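Local coordinates for protein cysteine desulfurase (Elizabethkingia anophelis NUHP1, PDB 5VPR) that probably removes sulfur from L-cysteine to yield L-alanine, using a covalently bound pyridoxal phosphate cofactor, at residues E121-Y126 with D164-E169. Residues are numbered along the deposited sequence; the frame is centred on the assembly and turned at random.
Sequences EIIISY and DEWLSE
Ile123 packs against Trp166 and Leu167 in a small apolar contact, flanked by two waters between Glu121 and the carbonyl of Trp166, that seats the end of helix 163-166 on strand 121-125, a parallel strand of the seven-stranded sheet in this class-V aminotransferase fold. The isoleucine's CG1 branch runs beside its backbone N (chi1 -60°) and then fully extended, which carries CD1 between Trp166, the last helical residue, and Leu167, the first beyond it: it lies 3.9 Å from CB of Trp166 and 4.0 Å from CD2 of Leu167. CD1 meets the indole at its edge, near the ring plane, while CG2 of Ile123 stands 4.1 Å from CE3 of Trp166. A beta-branched residue suits a strand and puts two methyls at one indole; Trp166 and Leu167 answer with large apolar groups.

Glu121 reaches out with an extended side chain, and water 1 donates to both its OE2 (2.6 Å) and the carbonyl O of Trp166 (2.7 Å). Water 2 links the same two oxygens and accepts from the hydroxyl of Ser168, a ready donor. Because both oxygens are acceptors, water must supply the protons that join them, and Arg148, salt-bridged to Glu121, probably favours an ionised carboxylate.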
loop_
_atom_site.group_PDB
_atom_site.type_symbol
_atom_site.label_atom_id
_atom_site.label_comp_id
_atom_site.label_asym_id
_atom_site.label_seq_id
_atom_site.Cartn_x
_atom_site.Cartn_y
_atom_site.Cartn_z
ATOM N N GLU A 121 10.026 -19.485 -15.589
ATOM C CA GLU A 121 10.199 -18.040 -15.670
ATOM C C GLU A 121 9.293 -17.332 -14.671
ATOM O O GLU A 121 8.163 -17.767 -14.419
ATOM C CB GLU A 121 9.926 -17.539 -17.099
ATOM C CG GLU A 121 10.745 -18.264 -18.160
ATOM C CD GLU A 121 10.621 -17.648 -19.539
ATOM O OE1 GLU A 121 11.402 -18.037 -20.432
ATOM O OE2 GLU A 121 9.748 -16.777 -19.736
ATOM N N ILE A 122 9.821 -16.251 -14.086
ATOM C CA ILE A 122 9.110 -15.370 -13.166
ATOM C C ILE A 122 9.116 -13.975 -13.778
ATOM O O ILE A 122 10.172 -13.479 -14.186
ATOM C CB ILE A 122 9.772 -15.342 -11.772
ATOM C CG1 ILE A 122 9.876 -16.746 -11.175
ATOM C CG2 ILE A 122 9.016 -14.421 -10.835
ATOM C CD1 ILE A 122 8.556 -17.451 -11.046
ATOM N N ILE A 123 7.947 -13.342 -13.843
ATOM C CA ILE A 123 7.806 -12.002 -14.404
ATOM C C ILE A 123 7.414 -11.051 -13.281
ATOM O O ILE A 123 6.464 -11.319 -12.535
ATOM C CB ILE A 123 6.774 -11.968 -15.549
ATOM C CG1 ILE A 123 7.188 -12.913 -16.680
ATOM C CG2 ILE A 123 6.625 -10.559 -16.060
ATOM C CD1 ILE A 123 6.216 -12.946 -17.883
ATOM N N ILE A 124 8.152 -9.945 -13.150
ATOM C CA ILE A 124 7.855 -8.929 -12.153
ATOM C C ILE A 124 7.807 -7.570 -12.838
ATOM O O ILE A 124 8.363 -7.368 -13.920
ATOM C CB ILE A 124 8.884 -8.912 -10.999
ATOM C CG1 ILE A 124 10.268 -8.516 -11.524
ATOM C CG2 ILE A 124 8.938 -10.264 -10.300
ATOM C CD1 ILE A 124 11.307 -8.355 -10.431
ATOM N N SER A 125 7.120 -6.635 -12.191
ATOM C CA SER A 125 7.091 -5.263 -12.676
ATOM C C SER A 125 8.318 -4.502 -12.181
ATOM O O SER A 125 8.988 -4.913 -11.227
ATOM C CB SER A 125 5.804 -4.563 -12.229
ATOM O OG SER A 125 5.592 -4.693 -10.828
ATOM N N TYR A 126 8.600 -3.378 -12.846
ATOM C CA TYR A 126 9.803 -2.543 -12.634
ATOM C C TYR A 126 10.367 -2.516 -11.207
ATOM O O TYR A 126 9.740 -1.996 -10.285
ATOM C CB TYR A 126 9.512 -1.100 -13.071
ATOM N N ASP A 164 2.662 -10.276 -24.117
ATOM C CA ASP A 164 2.187 -11.000 -25.293
ATOM C C ASP A 164 3.261 -11.913 -25.871
ATOM O O ASP A 164 2.937 -12.958 -26.449
ATOM C CB ASP A 164 1.700 -10.012 -26.354
ATOM C CG ASP A 164 0.379 -9.355 -25.984
ATOM O OD1 ASP A 164 -0.220 -9.746 -24.955
ATOM O OD2 ASP A 164 -0.062 -8.447 -26.723
ATOM N N GLU A 165 4.537 -11.553 -25.715
ATOM C CA GLU A 165 5.641 -12.391 -26.174
ATOM C C GLU A 165 6.258 -13.248 -25.072
ATOM O O GLU A 165 6.735 -14.353 -25.361
ATOM C CB GLU A 165 6.732 -11.520 -26.813
ATOM N N TRP A 166 6.245 -12.784 -23.814
ATOM C CA TRP A 166 6.919 -13.497 -22.729
ATOM C C TRP A 166 6.099 -14.649 -22.149
ATOM O O TRP A 166 6.676 -15.648 -21.708
ATOM C CB TRP A 166 7.259 -12.541 -21.588
ATOM C CG TRP A 166 8.311 -11.539 -21.899
ATOM C CD1 TRP A 166 9.002 -11.404 -23.067
ATOM C CD2 TRP A 166 8.798 -10.520 -21.020
ATOM N NE1 TRP A 166 9.888 -10.355 -22.970
ATOM C CE2 TRP A 166 9.787 -9.802 -21.720
ATOM C CE3 TRP A 166 8.496 -10.147 -19.708
ATOM C CZ2 TRP A 166 10.471 -8.729 -21.152
ATOM C CZ3 TRP A 166 9.177 -9.079 -19.145
ATOM C CH2 TRP A 166 10.153 -8.387 -19.867
ATOM N N LEU A 167 4.777 -14.529 -22.101
ATOM C CA LEU A 167 3.969 -15.541 -21.427
ATOM C C LEU A 167 4.017 -16.864 -22.183
ATOM O O LEU A 167 3.860 -16.897 -23.406
ATOM C CB LEU A 167 2.530 -15.052 -21.284
ATOM C CG LEU A 167 2.348 -13.887 -20.306
ATOM C CD1 LEU A 167 0.963 -13.253 -20.443
ATOM C CD2 LEU A 167 2.609 -14.362 -18.876
ATOM N N SER A 168 4.237 -17.957 -21.460
ATOM C CA SER A 168 4.282 -19.280 -22.074
ATOM C C SER A 168 4.028 -20.333 -20.994
ATOM O O SER A 168 3.724 -20.009 -19.837
ATOM C CB SER A 168 5.625 -19.510 -22.775
ATOM O OG SER A 168 6.665 -19.624 -21.810
ATOM N N GLU A 169 4.176 -21.610 -21.376
ATOM C CA GLU A 169 4.115 -22.693 -20.398
ATOM C C GLU A 169 5.225 -22.588 -19.363
ATOM O O GLU A 169 5.147 -23.243 -18.320
ATOM C CB GLU A 169 4.203 -24.060 -21.093
ATOM C CG GLU A 169 5.624 -24.479 -21.474
ATOM C CD GLU A 169 6.130 -23.810 -22.757
ATOM O OE1 GLU A 169 5.512 -22.820 -23.214
ATOM O OE2 GLU A 169 7.148 -24.285 -23.315
HETATM O O HOH W 1 7.366 -15.807 -19.123
HETATM O O HOH W 2 9.024 -17.648 -22.263
#